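Local coordinates for tail spike protein gp49 (Pseudomonas phage LKA1, PDB 4RU4), which forms the trimeric tailspike of the phage and probably cleaves the O-specific polysaccharide of Pseudomonas as a lyase during entry into the host cell, at residues T133-S138 with G178-I183; A294-G299 with C328-G333. All blocks are in the same frame, centred on the assembly; numbering follows the deposited sequence.

Interaction 1: T133-S138 with G178-I183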
loop_
_atom_site.group_PDB
_atom_site.type_symbol
_atom_site.label_atom_id
_atom_site.label_comp_id
_atom_site.label_asym_id
_atom_site.label_seq_id
_atom_site.Cartn_x
_atom_site.Cartn_y
_atom_site.Cartn_z
ATOM N N THR B 133 -8.933 -14.327 -27.311
ATOM C CA THR B 133 -8.851 -14.633 -28.738
ATOM C C THR B 133 -9.870 -13.845 -29.554
ATOM O O THR B 133 -11.064 -13.843 -29.253
ATOM C CB THR B 133 -9.086 -16.127 -28.997
ATOM O OG1 THR B 133 -8.200 -16.887 -28.169
ATOM C CG2 THR B 133 -8.816 -16.457 -30.460
ATOM N N ILE B 134 -9.383 -13.205 -30.609
ATOM C CA ILE B 134 -10.203 -12.360 -31.448
ATOM C C ILE B 134 -10.094 -12.839 -32.892
ATOM O O ILE B 134 -8.980 -13.020 -33.411
ATOM C CB ILE B 134 -9.683 -10.883 -31.414
ATOM C CG1 ILE B 134 -9.603 -10.352 -29.981
ATOM C CG2 ILE B 134 -10.558 -9.993 -32.266
ATOM C CD1 ILE B 134 -10.936 -10.292 -29.264
ATOM N N ASP B 135 -11.250 -13.016 -33.533
ATOM C CA ASP B 135 -11.328 -13.476 -34.916
ATOM C C ASP B 135 -11.735 -12.346 -35.870
ATOM O O ASP B 135 -12.890 -11.905 -35.866
ATOM C CB ASP B 135 -12.346 -14.625 -35.040
ATOM C CG ASP B 135 -11.934 -15.859 -34.260
ATOM O OD1 ASP B 135 -10.714 -16.140 -34.173
ATOM O OD2 ASP B 135 -12.835 -16.548 -33.726
ATOM N N PHE B 136 -10.788 -11.905 -36.699
ATOM C CA PHE B 136 -11.017 -10.822 -37.640
ATOM C C PHE B 136 -11.608 -11.339 -38.939
ATOM O O PHE B 136 -11.304 -12.459 -39.371
ATOM C CB PHE B 136 -9.705 -10.089 -37.916
ATOM C CG PHE B 136 -9.309 -9.141 -36.812
ATOM C CD1 PHE B 136 -8.543 -9.581 -35.743
ATOM C CD2 PHE B 136 -9.713 -7.820 -36.845
ATOM C CE1 PHE B 136 -8.166 -8.702 -34.720
ATOM C CE2 PHE B 136 -9.352 -6.936 -35.821
ATOM C CZ PHE B 136 -8.585 -7.401 -34.747
ATOM N N ALA B 137 -12.459 -10.521 -39.554
ATOM C CA ALA B 137 -13.144 -10.903 -40.781
ATOM C C ALA B 137 -12.188 -11.123 -41.945
ATOM O O ALA B 137 -12.507 -11.848 -42.879
ATOM C CB ALA B 137 -14.185 -9.859 -41.150
ATOM N N SER B 138 -11.017 -10.500 -41.898
ATOM C CA SER B 138 -10.037 -10.632 -42.978
ATOM C C SER B 138 -8.672 -10.282 -42.405
ATOM O O SER B 138 -8.588 -9.891 -41.237
ATOM C CB SER B 138 -10.393 -9.713 -44.155
ATOM O OG SER B 138 -10.278 -8.342 -43.805
ATOM N N GLY B 178 -3.054 -16.237 -39.242
ATOM C CA GLY B 178 -4.144 -16.045 -40.185
ATOM C C GLY B 178 -5.005 -14.872 -39.745
ATOM O O GLY B 178 -4.488 -13.790 -39.479
ATOM N N ASN B 179 -6.309 -15.086 -39.639
ATOM C CA ASN B 179 -7.209 -14.026 -39.194
ATOM C C ASN B 179 -7.423 -13.976 -37.685
ATOM O O ASN B 179 -8.168 -13.137 -37.178
ATOM C CB ASN B 179 -8.554 -14.148 -39.899
ATOM C CG ASN B 179 -8.459 -13.794 -41.345
ATOM O OD1 ASN B 179 -7.485 -13.175 -41.766
ATOM N ND2 ASN B 179 -9.464 -14.176 -42.124
ATOM N N THR B 180 -6.763 -14.882 -36.979
ATOM C CA THR B 180 -6.929 -15.005 -35.541
ATOM C C THR B 180 -5.858 -14.237 -34.784
ATOM O O THR B 180 -4.665 -14.481 -34.963
ATOM C CB THR B 180 -6.832 -16.467 -35.126
ATOM O OG1 THR B 180 -7.834 -17.218 -35.823
ATOM C CG2 THR B 180 -7.035 -16.606 -33.615
ATOM N N VAL B 181 -6.295 -13.335 -33.914
ATOM C CA VAL B 181 -5.382 -12.539 -33.106
ATOM C C VAL B 181 -5.568 -12.854 -31.609
ATOM O O VAL B 181 -6.654 -12.690 -31.033
ATOM C CB VAL B 181 -5.604 -11.045 -33.385
ATOM C CG1 VAL B 181 -4.767 -10.176 -32.440
ATOM C CG2 VAL B 181 -5.294 -10.742 -34.851
ATOM N N THR B 182 -4.512 -13.335 -30.973
ATOM C CA THR B 182 -4.598 -13.591 -29.547
ATOM C C THR B 182 -4.068 -12.354 -28.816
ATOM O O THR B 182 -3.276 -11.592 -29.362
ATOM C CB THR B 182 -3.830 -14.878 -29.112
ATOM O OG1 THR B 182 -2.467 -14.835 -29.575
ATOM C CG2 THR B 182 -4.521 -16.155 -29.669
ATOM N N ILE B 183 -4.508 -12.150 -27.582
ATOM C CA ILE B 183 -4.177 -10.905 -26.889
ATOM C C ILE B 183 -3.571 -11.210 -25.532
ATOM O O ILE B 183 -3.689 -12.347 -25.023
ATOM C CB ILE B 183 -5.419 -10.001 -26.744
ATOM C CG1 ILE B 183 -6.504 -10.697 -25.894
ATOM C CG2 ILE B 183 -5.937 -9.602 -28.138
ATOM C CD1 ILE B 183 -7.853 -9.983 -25.875
HETATM O O HOH W 1 -10.166 -16.725 -37.490
#
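Ile134 O receives the N-H of Val181 at 2.7 Å, a nearly straight bond (173° at the hydrogen), and the CA-H of Thr180 approaches the same oxygen as a longer contact. The return bond, from Ile134 N to Val181 O, closes the hydrogen-bonded pair of a short antiparallel strand pairing, 133-135 with 180-183, within the Ig-like domain of the tailspike. Two residues on, Phe136 N donates to Asn179 O at 2.9 Å, so the pairing continues past the end of strand 133-135.

The two faces differ in chemistry. On one, Thr133, Asp135, Thr180 and Thr182 stand together; the methyls CG2 of Thr133 and Thr180 meet at 3.6 Å, while Asp135 and Thr180 lie alongside each other. A water bound to Thr180 OG1 at 2.9 Å also gives a weak bond to Asp135 OD1. The other face is apolar: Ile134 CG1 faces Ile183 CG2, and Ile124, Val173 and Val176 add to the packing. With CG1 of Val181 anti to the backbone N (chi1 174°), CG2 falls beside that nitrogen and reaches the Phe136 ring, 3.5 Å from CE1. That ring also has Asn179 O near its plane, at the edge. Beyond the strands the Asn179 side chain reaches over to the backbone of 136-138, its OD1 3.2 Å from Ser138 C.

Interaction 2: A294-G299 with C328-G333. With EDO (1,2-ethanediol), chain U.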
loop_
_atom_site.group_PDB
_atom_site.type_symbol
_atom_site.label_atom_id
_atom_site.label_comp_id
_atom_site.label_asym_id
_atom_site.label_seq_id
_atom_site.Cartn_x
_atom_site.Cartn_y
_atom_site.Cartn_z
ATOM N N ALA B 294 -8.706 17.440 -8.855
ATOM C CA ALA B 294 -7.254 17.439 -9.047
ATOM C C ALA B 294 -6.868 16.388 -10.083
ATOM O O ALA B 294 -6.093 16.647 -10.994
ATOM C CB ALA B 294 -6.531 17.167 -7.709
ATOM N N ILE B 295 -7.358 15.174 -9.892
ATOM C CA ILE B 295 -7.214 14.135 -10.900
ATOM C C ILE B 295 -8.618 13.636 -11.197
ATOM O O ILE B 295 -9.472 13.544 -10.286
ATOM C CB ILE B 295 -6.287 12.986 -10.430
ATOM C CG1 ILE B 295 -4.872 13.525 -10.147
ATOM C CG2 ILE B 295 -6.267 11.838 -11.452
ATOM C CD1 ILE B 295 -3.848 12.412 -9.764
ATOM N N ALA B 296 -8.875 13.338 -12.470
ATOM C CA ALA B 296 -10.183 12.857 -12.880
ATOM C C ALA B 296 -10.013 11.809 -13.955
ATOM O O ALA B 296 -8.933 11.676 -14.533
ATOM C CB ALA B 296 -11.016 13.999 -13.411
ATOM N N THR B 297 -11.076 11.053 -14.215
ATOM C CA THR B 297 -11.126 10.219 -15.394
ATOM C C THR B 297 -12.484 10.462 -16.052
ATOM O O THR B 297 -13.446 10.860 -15.381
ATOM C CB THR B 297 -10.940 8.699 -15.043
ATOM O OG1 THR B 297 -12.061 8.238 -14.272
ATOM C CG2 THR B 297 -9.651 8.479 -14.234
ATOM N N GLY B 298 -12.595 10.216 -17.354
ATOM C CA GLY B 298 -13.886 10.397 -17.997
ATOM C C GLY B 298 -13.675 10.157 -19.460
ATOM O O GLY B 298 -13.287 9.056 -19.840
ATOM N N GLY B 299 -13.869 11.195 -20.266
ATOM C CA GLY B 299 -13.643 11.087 -21.697
ATOM C C GLY B 299 -14.553 12.018 -22.488
ATOM O O GLY B 299 -15.140 12.962 -21.937
ATOM N N CYS B 328 -12.506 16.071 -4.633
ATOM C CA CYS B 328 -11.186 16.379 -5.179
ATOM C C CYS B 328 -10.638 15.236 -6.056
ATOM O O CYS B 328 -10.097 15.481 -7.137
ATOM C CB CYS B 328 -10.216 16.654 -4.034
ATOM S SG CYS B 328 -8.482 16.894 -4.575
ATOM N N ALA B 329 -10.757 14.000 -5.578
ATOM C CA ALA B 329 -10.281 12.837 -6.346
ATOM C C ALA B 329 -11.435 12.264 -7.139
ATOM O O ALA B 329 -12.423 11.851 -6.549
ATOM C CB ALA B 329 -9.711 11.783 -5.427
ATOM N N ASP B 330 -11.320 12.248 -8.470
ATOM C CA ASP B 330 -12.482 11.895 -9.299
ATOM C C ASP B 330 -12.284 10.617 -10.136
ATOM O O ASP B 330 -11.180 10.312 -10.578
ATOM C CB ASP B 330 -12.866 13.084 -10.216
ATOM C CG ASP B 330 -13.925 12.712 -11.225
ATOM O OD1 ASP B 330 -15.137 12.821 -10.886
ATOM O OD2 ASP B 330 -13.560 12.262 -12.348
ATOM N N PHE B 331 -13.359 9.846 -10.284
ATOM C CA PHE B 331 -13.563 8.948 -11.412
ATOM C C PHE B 331 -14.970 9.261 -11.918
ATOM O O PHE B 331 -15.886 9.423 -11.105
ATOM C CB PHE B 331 -13.589 7.481 -10.967
ATOM C CG PHE B 331 -12.280 6.954 -10.456
ATOM C CD1 PHE B 331 -11.198 6.790 -11.316
ATOM C CD2 PHE B 331 -12.151 6.546 -9.128
ATOM C CE1 PHE B 331 -9.997 6.290 -10.858
ATOM C CE2 PHE B 331 -10.940 6.038 -8.670
ATOM C CZ PHE B 331 -9.865 5.892 -9.550
ATOM N N HIS B 332 -15.175 9.315 -13.233
ATOM C CA HIS B 332 -16.549 9.350 -13.774
ATOM C C HIS B 332 -17.151 7.939 -13.936
ATOM O O HIS B 332 -16.456 6.918 -13.786
ATOM C CB HIS B 332 -16.591 10.097 -15.123
ATOM C CG HIS B 332 -16.628 11.581 -14.982
ATOM N ND1 HIS B 332 -15.749 12.268 -14.168
ATOM C CD2 HIS B 332 -17.428 12.514 -15.551
ATOM C CE1 HIS B 332 -16.018 13.562 -14.234
ATOM N NE2 HIS B 332 -17.021 13.739 -15.075
ATOM N N GLY B 333 -18.452 7.870 -14.213
ATOM C CA GLY B 333 -19.124 6.578 -14.284
ATOM C C GLY B 333 -18.726 5.635 -15.401
ATOM O O GLY B 333 -19.283 4.532 -15.506
HETATM C C1 EDO U . -16.502 12.602 -18.799
HETATM O O1 EDO U . -17.866 12.820 -19.162
HETATM C C2 EDO U . -15.751 13.922 -18.924
HETATM O O2 EDO U . -14.430 13.788 -18.417
HETATM O O HOH W 2 -14.200 7.553 -15.622
#
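The Phe331 ring is met at its edge by Thr297 OG1, in plane and 3.4 Å from CD1, while Thr297 CG2 lies near CD1 and CE1 of the ring. Tyr340 meets this phenyl ring with the planes at about 60°, and Ile356 and Tyr358 pack on it too. The imidazole of His332 has O2 of a bound 1,2-ethanediol over one face, offset toward the rim, and Asp330 OD2 at its edge, exactly in the ring plane. There His332 ND1 donates to Asp330 OD2 at 2.8 Å, meeting the carboxylate on its syn side; this bond would help to fix the rotation of the imidazole.

Asp330 reaches across because its CG is anti to the backbone N (chi1 172°), which brings OD2 to 3.3 Å from Ala296 CB and lets Thr297 N make a weak bond to it. The other carboxylate oxygen, OD1, is hydrogen-bonded to His327 NE2. Both segments belong to the pectin lyase-like parallel beta-helix, where the chain turns a corner at Ala294 and Ile295, and segment 328-333, which has no regular strand, runs in almost the same direction one coil further on. Asp330 N donates to Ile295 O at 2.9 Å, and Ala294 N to Cys328 O. At the far end, His332 N reaches Thr297 O from above the carbonyl plane, 47° out of it. Thr297 OG1, set between the backbone N and the carbonyl carbon, donates to a water at 2.6 Å, and that water in turn donates to His332 O. The diol, probably from the crystallisation liquor, accepts a weak bond from Gly299 N.

Interaction 1 belongs to the Ig-like part, about 34 Å between centres from interaction 2, which is buried in the beta-helix; their nearest atoms are about 21 Å apart. The first joins antiparallel strands, with one apolar face and a partly exposed polar one where water meets hydroxyl and carboxylate. In the second the segments run almost parallel as successive coils; most bonds across are still between backbones, supplemented by one weak bond to a carboxylate. The histidine-carboxylate bond lies within 328-333, while a water links the Thr297 hydroxyl to His332 O. Strands 133-135 and 296-298 nevertheless connect through neighbouring strands to the same branched sheet system. Tyr165, from the Ig-like range, touches His332.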